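Local atomic coordinates of D-alanyl transferase DltD (Enterococcus faecalis, PDB entry 6O93), a protein that probably takes part in lipoteichoic acid D-alanylation, a step in building the cell wall of Gram-positive bacteria, as a membrane-associated D-alanyl transferase. Residues Y273-Q277 with K318-L323. Numbering follows the deposited sequence.
Sequences YGDFQ and KLKYQL
K318 lays its fully extended chain over one face of the Y273 ring. CG stands anti to the backbone N (chi1 -173°), which sends the methylenes across the ring; K318 CE sits 3.7 Å from the Y273 ring centroid, almost on its normal, in a CH-pi contact. K318 NZ lies 4.0 Å from the Y273 ring centroid, a cation-pi contact over the same face, and is also gripped by the carbonyls of R268, W387 and Q390. Y273 OH bonds to the carbonyl of Y267. L319 meets the ring obliquely, L319 CD2 3.6 Å from Y273 CE1.

Helix 272-285 leads into strand 289-294 of the parallel sheet in this SGNH-hydrolase-clan fold, and helix 299-305 comes before helix 309-324; the axes of 273-277 and 318-323 run 31° from parallel and come within 11.6 Å.

Q322, also extended, brings NE2 to bridge Y273 O and Q277 OE1, both in its amide plane. The bond from Q322 NE2 to Y273 O, 3.2 Å, is nearly straight. That from Q322 NE2 to Q277 OE1 is 3.1 Å. Y273 O thus accepts twice, the helical Q277 N arriving at the opposite face of its carbonyl plane. W387 NE1 fixes Q322 OE1, and Q326 holds Q277 NE2. L323 CD2 lies 3.6 Å from F276 CZ, their side chains crossing nearly at right angles, and both residues also touch F292 of strand 289-294.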
loop_
_atom_site.group_PDB
_atom_site.type_symbol
_atom_site.label_atom_id
_atom_site.label_comp_id
_atom_site.label_asym_id
_atom_site.label_seq_id
_atom_site.Cartn_x
_atom_site.Cartn_y
_atom_site.Cartn_z
ATOM N N TYR A 273 -0.089 9.733 -9.762
ATOM C CA TYR A 273 -0.941 10.718 -9.103
ATOM C C TYR A 273 -2.399 10.506 -9.480
ATOM O O TYR A 273 -3.296 10.675 -8.643
ATOM C CB TYR A 273 -0.492 12.137 -9.459
ATOM C CG TYR A 273 0.849 12.496 -8.871
ATOM C CD1 TYR A 273 0.977 12.792 -7.521
ATOM C CD2 TYR A 273 1.992 12.529 -9.662
ATOM C CE1 TYR A 273 2.200 13.114 -6.973
ATOM C CE2 TYR A 273 3.221 12.852 -9.123
ATOM C CZ TYR A 273 3.318 13.141 -7.776
ATOM O OH TYR A 273 4.536 13.460 -7.230
ATOM N N GLY A 274 -2.655 10.128 -10.734
ATOM C CA GLY A 274 -4.007 9.765 -11.126
ATOM C C GLY A 274 -4.451 8.442 -10.531
ATOM O O GLY A 274 -5.587 8.311 -10.066
ATOM N N ASP A 275 -3.567 7.440 -10.539
ATOM C CA ASP A 275 -3.906 6.155 -9.938
ATOM C C ASP A 275 -4.135 6.304 -8.441
ATOM O O ASP A 275 -5.008 5.641 -7.865
ATOM C CB ASP A 275 -2.799 5.137 -10.211
ATOM C CG ASP A 275 -2.627 4.844 -11.683
ATOM O OD1 ASP A 275 -3.452 5.321 -12.491
ATOM O OD2 ASP A 275 -1.659 4.137 -12.035
ATOM N N PHE A 276 -3.354 7.172 -7.794
ATOM C CA PHE A 276 -3.570 7.468 -6.384
ATOM C C PHE A 276 -4.940 8.094 -6.165
ATOM O O PHE A 276 -5.627 7.781 -5.186
ATOM C CB PHE A 276 -2.460 8.390 -5.883
ATOM C CG PHE A 276 -2.574 8.752 -4.433
ATOM C CD1 PHE A 276 -2.720 7.771 -3.467
ATOM C CD2 PHE A 276 -2.509 10.074 -4.034
ATOM C CE1 PHE A 276 -2.816 8.105 -2.132
ATOM C CE2 PHE A 276 -2.600 10.412 -2.697
ATOM C CZ PHE A 276 -2.754 9.426 -1.747
ATOM N N GLN A 277 -5.355 8.981 -7.073
ATOM C CA GLN A 277 -6.692 9.557 -6.989
ATOM C C GLN A 277 -7.759 8.471 -7.044
ATOM O O GLN A 277 -8.789 8.567 -6.366
ATOM C CB GLN A 277 -6.895 10.566 -8.119
ATOM C CG GLN A 277 -8.258 11.246 -8.119
ATOM C CD GLN A 277 -8.489 12.080 -6.873
ATOM O OE1 GLN A 277 -7.597 12.232 -6.040
ATOM N NE2 GLN A 277 -9.690 12.630 -6.744
ATOM N N LYS A 318 3.154 17.888 -3.083
ATOM C CA LYS A 318 2.124 17.594 -4.072
ATOM C C LYS A 318 1.119 16.590 -3.528
ATOM O O LYS A 318 -0.094 16.760 -3.697
ATOM C CB LYS A 318 2.765 17.063 -5.353
ATOM C CG LYS A 318 1.795 16.893 -6.508
ATOM C CD LYS A 318 2.532 16.666 -7.816
ATOM C CE LYS A 318 1.571 16.459 -8.972
ATOM N NZ LYS A 318 2.293 16.295 -10.263
ATOM N N LEU A 319 1.609 15.537 -2.876
ATOM C CA LEU A 319 0.719 14.530 -2.310
ATOM C C LEU A 319 -0.150 15.122 -1.211
ATOM O O LEU A 319 -1.364 14.888 -1.168
ATOM C CB LEU A 319 1.539 13.358 -1.775
ATOM C CG LEU A 319 2.315 12.573 -2.832
ATOM C CD1 LEU A 319 3.277 11.605 -2.171
ATOM C CD2 LEU A 319 1.362 11.829 -3.756
ATOM N N LYS A 320 0.454 15.895 -0.304
ATOM C CA LYS A 320 -0.318 16.451 0.801
ATOM C C LYS A 320 -1.340 17.468 0.312
ATOM O O LYS A 320 -2.386 17.643 0.945
ATOM C CB LYS A 320 0.615 17.074 1.840
ATOM C CG LYS A 320 1.444 16.045 2.599
ATOM C CD LYS A 320 2.077 16.621 3.857
ATOM C CE LYS A 320 3.104 17.685 3.535
ATOM N NZ LYS A 320 3.796 18.162 4.765
ATOM N N TYR A 321 -1.069 18.139 -0.810
ATOM C CA TYR A 321 -2.083 19.012 -1.391
ATOM C C TYR A 321 -3.263 18.198 -1.906
ATOM O O TYR A 321 -4.422 18.507 -1.610
ATOM C CB TYR A 321 -1.488 19.856 -2.519
ATOM C CG TYR A 321 -2.485 20.831 -3.106
ATOM C CD1 TYR A 321 -2.711 22.061 -2.509
ATOM C CD2 TYR A 321 -3.208 20.515 -4.246
ATOM C CE1 TYR A 321 -3.625 22.955 -3.032
ATOM C CE2 TYR A 321 -4.126 21.403 -4.780
ATOM C CZ TYR A 321 -4.330 22.622 -4.168
ATOM O OH TYR A 321 -5.239 23.514 -4.691
ATOM N N GLN A 322 -2.981 17.147 -2.676
ATOM C CA GLN A 322 -4.045 16.299 -3.203
ATOM C C GLN A 322 -4.879 15.703 -2.074
ATOM O O GLN A 322 -6.101 15.566 -2.199
ATOM C CB GLN A 322 -3.437 15.199 -4.074
ATOM C CG GLN A 322 -4.441 14.318 -4.795
ATOM C CD GLN A 322 -3.776 13.414 -5.823
ATOM O OE1 GLN A 322 -2.584 13.550 -6.107
ATOM N NE2 GLN A 322 -4.545 12.486 -6.382
ATOM N N LEU A 323 -4.234 15.348 -0.963
ATOM C CA LEU A 323 -4.960 14.815 0.186
ATOM C C LEU A 323 -5.753 15.911 0.889
ATOM O O LEU A 323 -6.988 15.863 0.945
ATOM C CB LEU A 323 -3.982 14.152 1.155
ATOM C CG LEU A 323 -3.333 12.858 0.656
ATOM C CD1 LEU A 323 -2.195 12.441 1.575
ATOM C CD2 LEU A 323 -4.369 11.749 0.552
#